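Local atomic coordinates of flavin-dependent thymidylate synthase (Thermus thermophilus, PDB entry 6J61), a protein that probably catalyses the reductive methylation of dUMP to dTMP, using methylenetetrahydrofolate as methyl donor and NADPH and FADH2 as reductants, as a homotetramer. Residues 7-17 / 192-203. Residues are numbered along the deposited sequence; the frame is centred on the assembly and turned at random.
Sequences IPVLDKGFVRL and EIRQYARAIAEI
The hairpin of strands 7-9 and 13-17 lies on helix 192-203, and each strand axis comes within 8.7 Å of the helix axis at its closest; the first strand runs nearly antiparallel to the helix, the second along it at 25°. The CB atoms of I7, V9, V15 and L17 are all directed toward the helix. V9 sits on the ring of Y196. Its CG1 lies 3.7 Å from the centroid of the Y196 ring, 9° off the ring normal, a CH-pi contact over the face. CG1 reaches there because it stands anti to the V9 backbone N (chi1 -172°), which leaves CG2 to touch A199 CB. L10 CD1 comes to the same ring obliquely, 3.8 Å from Y196 CE2. At the ring edge, V15 CG2 meets Y196 CD1 at 3.7 Å, and F14 O lies in the ring plane beside CE1. The phenol reaches past G13, whose CA is 3.5 Å from Y196 OH. That hydroxyl is hydrogen-bonded to K71 O on strand 65-73, the next strand of the sheet. The contact thus lays helix 191-207 along the first two strands, on one face of the antiparallel sheet of the ThyX fold, at its 6-9 edge. An alanine in place of Y196 would remove the ring and is likely to leave V9 and L10 without their aromatic partner and K71 O without this donor. Further along, V15 CG1 touches both I200 CG1 and I203 CD1, 3.8 Å from the latter. The I7 and I203 side chains lie alongside each other, pointing opposite ways, with I7 CD1 3.6 Å from I203 CG1. L17 CB touches I203 CG2 more loosely, at 4.2 Å. I200 also packs on W80, a predicted dUMP-site residue on helix 74-80.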
loop_
_atom_site.group_PDB
_atom_site.type_symbol
_atom_site.label_atom_id
_atom_site.label_comp_id
_atom_site.label_asym_id
_atom_site.label_seq_id
_atom_site.Cartn_x
_atom_site.Cartn_y
_atom_site.Cartn_z
ATOM N N ILE A 7 0.220 22.036 -18.675
ATOM C CA ILE A 7 1.578 22.530 -18.839
ATOM C C ILE A 7 2.310 21.646 -19.823
ATOM O O ILE A 7 2.323 20.430 -19.686
ATOM C CB ILE A 7 2.370 22.501 -17.523
ATOM C CG1 ILE A 7 1.721 23.416 -16.487
ATOM C CG2 ILE A 7 3.818 22.912 -17.784
ATOM C CD1 ILE A 7 2.314 23.243 -15.113
ATOM N N PRO A 8 2.935 22.242 -20.836
ATOM C CA PRO A 8 3.654 21.406 -21.802
ATOM C C PRO A 8 4.984 20.938 -21.229
ATOM O O PRO A 8 5.631 21.662 -20.471
ATOM C CB PRO A 8 3.873 22.346 -22.997
ATOM C CG PRO A 8 2.853 23.427 -22.805
ATOM C CD PRO A 8 2.833 23.628 -21.314
ATOM N N VAL A 9 5.381 19.724 -21.579
ATOM C CA VAL A 9 6.666 19.202 -21.142
ATOM C C VAL A 9 7.260 18.483 -22.330
ATOM O O VAL A 9 6.558 17.787 -23.062
ATOM C CB VAL A 9 6.558 18.201 -19.971
ATOM C CG1 VAL A 9 7.969 17.870 -19.471
ATOM C CG2 VAL A 9 5.697 18.775 -18.848
ATOM N N LEU A 10 8.560 18.649 -22.512
ATOM C CA LEU A 10 9.274 18.040 -23.622
ATOM C C LEU A 10 8.669 18.503 -24.935
ATOM O O LEU A 10 7.924 19.486 -24.974
ATOM C CB LEU A 10 9.236 16.516 -23.529
ATOM C CG LEU A 10 9.834 15.941 -22.245
ATOM C CD1 LEU A 10 9.951 14.421 -22.379
ATOM C CD2 LEU A 10 11.195 16.555 -21.986
ATOM N N ASP A 11 8.979 17.786 -26.007
ATOM C CA ASP A 11 8.488 18.163 -27.317
ATOM C C ASP A 11 6.987 17.972 -27.508
ATOM O O ASP A 11 6.318 18.866 -28.010
ATOM C CB ASP A 11 9.281 17.419 -28.400
ATOM C CG ASP A 11 9.083 15.917 -28.347
ATOM O OD1 ASP A 11 8.841 15.395 -27.240
ATOM O OD2 ASP A 11 9.181 15.256 -29.405
ATOM N N LYS A 12 6.448 16.834 -27.092
ATOM C CA LYS A 12 5.020 16.594 -27.276
ATOM C C LYS A 12 4.224 16.173 -26.029
ATOM O O LYS A 12 3.056 15.811 -26.140
ATOM C CB LYS A 12 4.824 15.540 -28.365
ATOM C CG LYS A 12 5.676 15.740 -29.605
ATOM C CD LYS A 12 5.433 14.611 -30.616
ATOM C CE LYS A 12 6.303 14.736 -31.878
ATOM N NZ LYS A 12 7.761 14.591 -31.609
ATOM N N GLY A 13 4.834 16.221 -24.850
ATOM C CA GLY A 13 4.120 15.814 -23.653
ATOM C C GLY A 13 3.403 16.928 -22.906
ATOM O O GLY A 13 3.359 18.065 -23.359
ATOM N N PHE A 14 2.828 16.599 -21.755
ATOM C CA PHE A 14 2.125 17.593 -20.952
ATOM C C PHE A 14 1.656 17.061 -19.596
ATOM O O PHE A 14 1.747 15.870 -19.310
ATOM C CB PHE A 14 0.930 18.159 -21.739
ATOM C CG PHE A 14 -0.137 17.135 -22.088
ATOM C CD1 PHE A 14 -1.081 16.731 -21.141
ATOM C CD2 PHE A 14 -0.215 16.599 -23.375
ATOM C CE1 PHE A 14 -2.086 15.814 -21.470
ATOM C CE2 PHE A 14 -1.219 15.679 -23.713
ATOM C CZ PHE A 14 -2.156 15.288 -22.758
ATOM N N VAL A 15 1.176 17.969 -18.759
ATOM C CA VAL A 15 0.653 17.640 -17.446
ATOM C C VAL A 15 -0.577 18.524 -17.302
ATOM O O VAL A 15 -0.487 19.745 -17.457
ATOM C CB VAL A 15 1.673 17.968 -16.324
ATOM C CG1 VAL A 15 1.024 17.800 -14.964
ATOM C CG2 VAL A 15 2.878 17.051 -16.424
ATOM N N ARG A 16 -1.724 17.908 -17.028
ATOM C CA ARG A 16 -2.987 18.632 -16.876
ATOM C C ARG A 16 -3.708 18.246 -15.574
ATOM O O ARG A 16 -3.904 17.067 -15.293
ATOM C CB ARG A 16 -3.887 18.340 -18.100
ATOM C CG ARG A 16 -5.332 18.865 -18.019
ATOM C CD ARG A 16 -6.049 18.801 -19.383
ATOM N NE ARG A 16 -6.568 17.470 -19.702
ATOM C CZ ARG A 16 -7.649 16.935 -19.132
ATOM N NH1 ARG A 16 -8.330 17.614 -18.218
ATOM N NH2 ARG A 16 -8.049 15.715 -19.462
ATOM N N LEU A 17 -4.093 19.230 -14.773
ATOM C CA LEU A 17 -4.800 18.925 -13.529
ATOM C C LEU A 17 -6.253 18.570 -13.845
ATOM O O LEU A 17 -7.032 19.429 -14.240
ATOM C CB LEU A 17 -4.770 20.117 -12.567
ATOM C CG LEU A 17 -5.553 19.865 -11.272
ATOM C CD1 LEU A 17 -4.846 18.791 -10.474
ATOM C CD2 LEU A 17 -5.676 21.136 -10.445
ATOM N N GLU A 192 14.456 14.000 -18.087
ATOM C CA GLU A 192 13.098 13.974 -18.625
ATOM C C GLU A 192 12.038 14.011 -17.534
ATOM O O GLU A 192 11.162 14.881 -17.529
ATOM C CB GLU A 192 12.866 12.731 -19.501
ATOM C CG GLU A 192 13.513 12.754 -20.886
ATOM C CD GLU A 192 15.012 12.951 -20.824
ATOM O OE1 GLU A 192 15.661 12.433 -19.888
ATOM O OE2 GLU A 192 15.545 13.622 -21.722
ATOM N N ILE A 193 12.120 13.072 -16.600
ATOM C CA ILE A 193 11.126 13.025 -15.555
ATOM C C ILE A 193 11.248 14.220 -14.603
ATOM O O ILE A 193 10.249 14.655 -14.017
ATOM C CB ILE A 193 11.165 11.669 -14.803
ATOM C CG1 ILE A 193 9.902 11.531 -13.951
ATOM C CG2 ILE A 193 12.420 11.558 -13.959
ATOM C CD1 ILE A 193 9.580 10.123 -13.531
ATOM N N ARG A 194 12.448 14.779 -14.465
ATOM C CA ARG A 194 12.588 15.943 -13.594
ATOM C C ARG A 194 11.668 17.047 -14.106
ATOM O O ARG A 194 10.959 17.684 -13.330
ATOM C CB ARG A 194 14.026 16.470 -13.571
ATOM C CG ARG A 194 15.032 15.522 -12.974
ATOM C CD ARG A 194 15.965 16.261 -12.026
ATOM N NE ARG A 194 16.701 17.331 -12.681
ATOM C CZ ARG A 194 17.671 17.125 -13.560
ATOM N NH1 ARG A 194 18.016 15.889 -13.884
ATOM N NH2 ARG A 194 18.302 18.154 -14.108
ATOM N N GLN A 195 11.683 17.254 -15.424
ATOM C CA GLN A 195 10.869 18.286 -16.054
ATOM C C GLN A 195 9.400 18.050 -15.764
ATOM O O GLN A 195 8.658 18.995 -15.528
ATOM C CB GLN A 195 11.115 18.326 -17.574
ATOM C CG GLN A 195 12.586 18.472 -17.975
ATOM C CD GLN A 195 13.381 19.360 -17.014
ATOM O OE1 GLN A 195 13.038 20.522 -16.791
ATOM N NE2 GLN A 195 14.444 18.803 -16.431
ATOM N N TYR A 196 8.973 16.794 -15.771
ATOM C CA TYR A 196 7.576 16.494 -15.472
ATOM C C TYR A 196 7.284 16.821 -14.013
ATOM O O TYR A 196 6.212 17.309 -13.679
ATOM C CB TYR A 196 7.261 15.017 -15.755
ATOM C CG TYR A 196 6.914 14.749 -17.195
ATOM C CD1 TYR A 196 5.611 14.955 -17.669
ATOM C CD2 TYR A 196 7.892 14.325 -18.102
ATOM C CE1 TYR A 196 5.292 14.747 -19.017
ATOM C CE2 TYR A 196 7.585 14.111 -19.441
ATOM C CZ TYR A 196 6.287 14.329 -19.891
ATOM O OH TYR A 196 5.997 14.163 -21.222
ATOM N N ALA A 197 8.243 16.549 -13.141
ATOM C CA ALA A 197 8.064 16.841 -11.724
ATOM C C ALA A 197 7.986 18.365 -11.516
ATOM O O ALA A 197 7.265 18.848 -10.642
ATOM C CB ALA A 197 9.223 16.225 -10.913
ATOM N N ARG A 198 8.726 19.120 -12.327
ATOM C CA ARG A 198 8.710 20.578 -12.224
ATOM C C ARG A 198 7.305 21.085 -12.565
ATOM O O ARG A 198 6.734 21.929 -11.866
ATOM C CB ARG A 198 9.735 21.213 -13.177
ATOM C CG ARG A 198 11.196 20.985 -12.802
ATOM C CD ARG A 198 12.046 22.198 -13.203
ATOM N NE ARG A 198 13.203 21.856 -14.039
ATOM C CZ ARG A 198 14.403 21.497 -13.581
ATOM N NH1 ARG A 198 14.632 21.429 -12.271
ATOM N NH2 ARG A 198 15.381 21.204 -14.437
ATOM N N ALA A 199 6.751 20.555 -13.647
ATOM C CA ALA A 199 5.417 20.932 -14.068
ATOM C C ALA A 199 4.437 20.709 -12.915
ATOM O O ALA A 199 3.669 21.598 -12.541
ATOM C CB ALA A 199 5.012 20.096 -15.268
ATOM N N ILE A 200 4.473 19.511 -12.350
ATOM C CA ILE A 200 3.582 19.176 -11.260
ATOM C C ILE A 200 3.797 20.091 -10.065
ATOM O O ILE A 200 2.839 20.589 -9.470
ATOM C CB ILE A 200 3.772 17.703 -10.844
ATOM C CG1 ILE A 200 3.286 16.809 -11.983
ATOM C CG2 ILE A 200 3.024 17.404 -9.546
ATOM C CD1 ILE A 200 3.369 15.347 -11.684
ATOM N N ALA A 201 5.062 20.310 -9.725
ATOM C CA ALA A 201 5.411 21.162 -8.598
ATOM C C ALA A 201 4.741 22.524 -8.779
ATOM O O ALA A 201 4.152 23.083 -7.842
ATOM C CB ALA A 201 6.923 21.318 -8.523
ATOM N N GLU A 202 4.820 23.050 -9.993
ATOM C CA GLU A 202 4.213 24.338 -10.276
ATOM C C GLU A 202 2.717 24.319 -9.964
ATOM O O GLU A 202 2.197 25.223 -9.308
ATOM C CB GLU A 202 4.426 24.713 -11.740
ATOM C CG GLU A 202 4.487 26.201 -11.964
ATOM C CD GLU A 202 5.639 26.847 -11.210
ATOM O OE1 GLU A 202 6.810 26.504 -11.503
ATOM O OE2 GLU A 202 5.369 27.689 -10.322
ATOM N N ILE A 203 2.022 23.282 -10.419
ATOM C CA ILE A 203 0.593 23.202 -10.174
ATOM C C ILE A 203 0.286 23.092 -8.693
ATOM O O ILE A 203 -0.658 23.704 -8.211
ATOM C CB ILE A 203 -0.047 22.006 -10.908
ATOM C CG1 ILE A 203 0.191 22.129 -12.406
ATOM C CG2 ILE A 203 -1.541 21.977 -10.654
ATOM C CD1 ILE A 203 -0.294 20.933 -13.178
#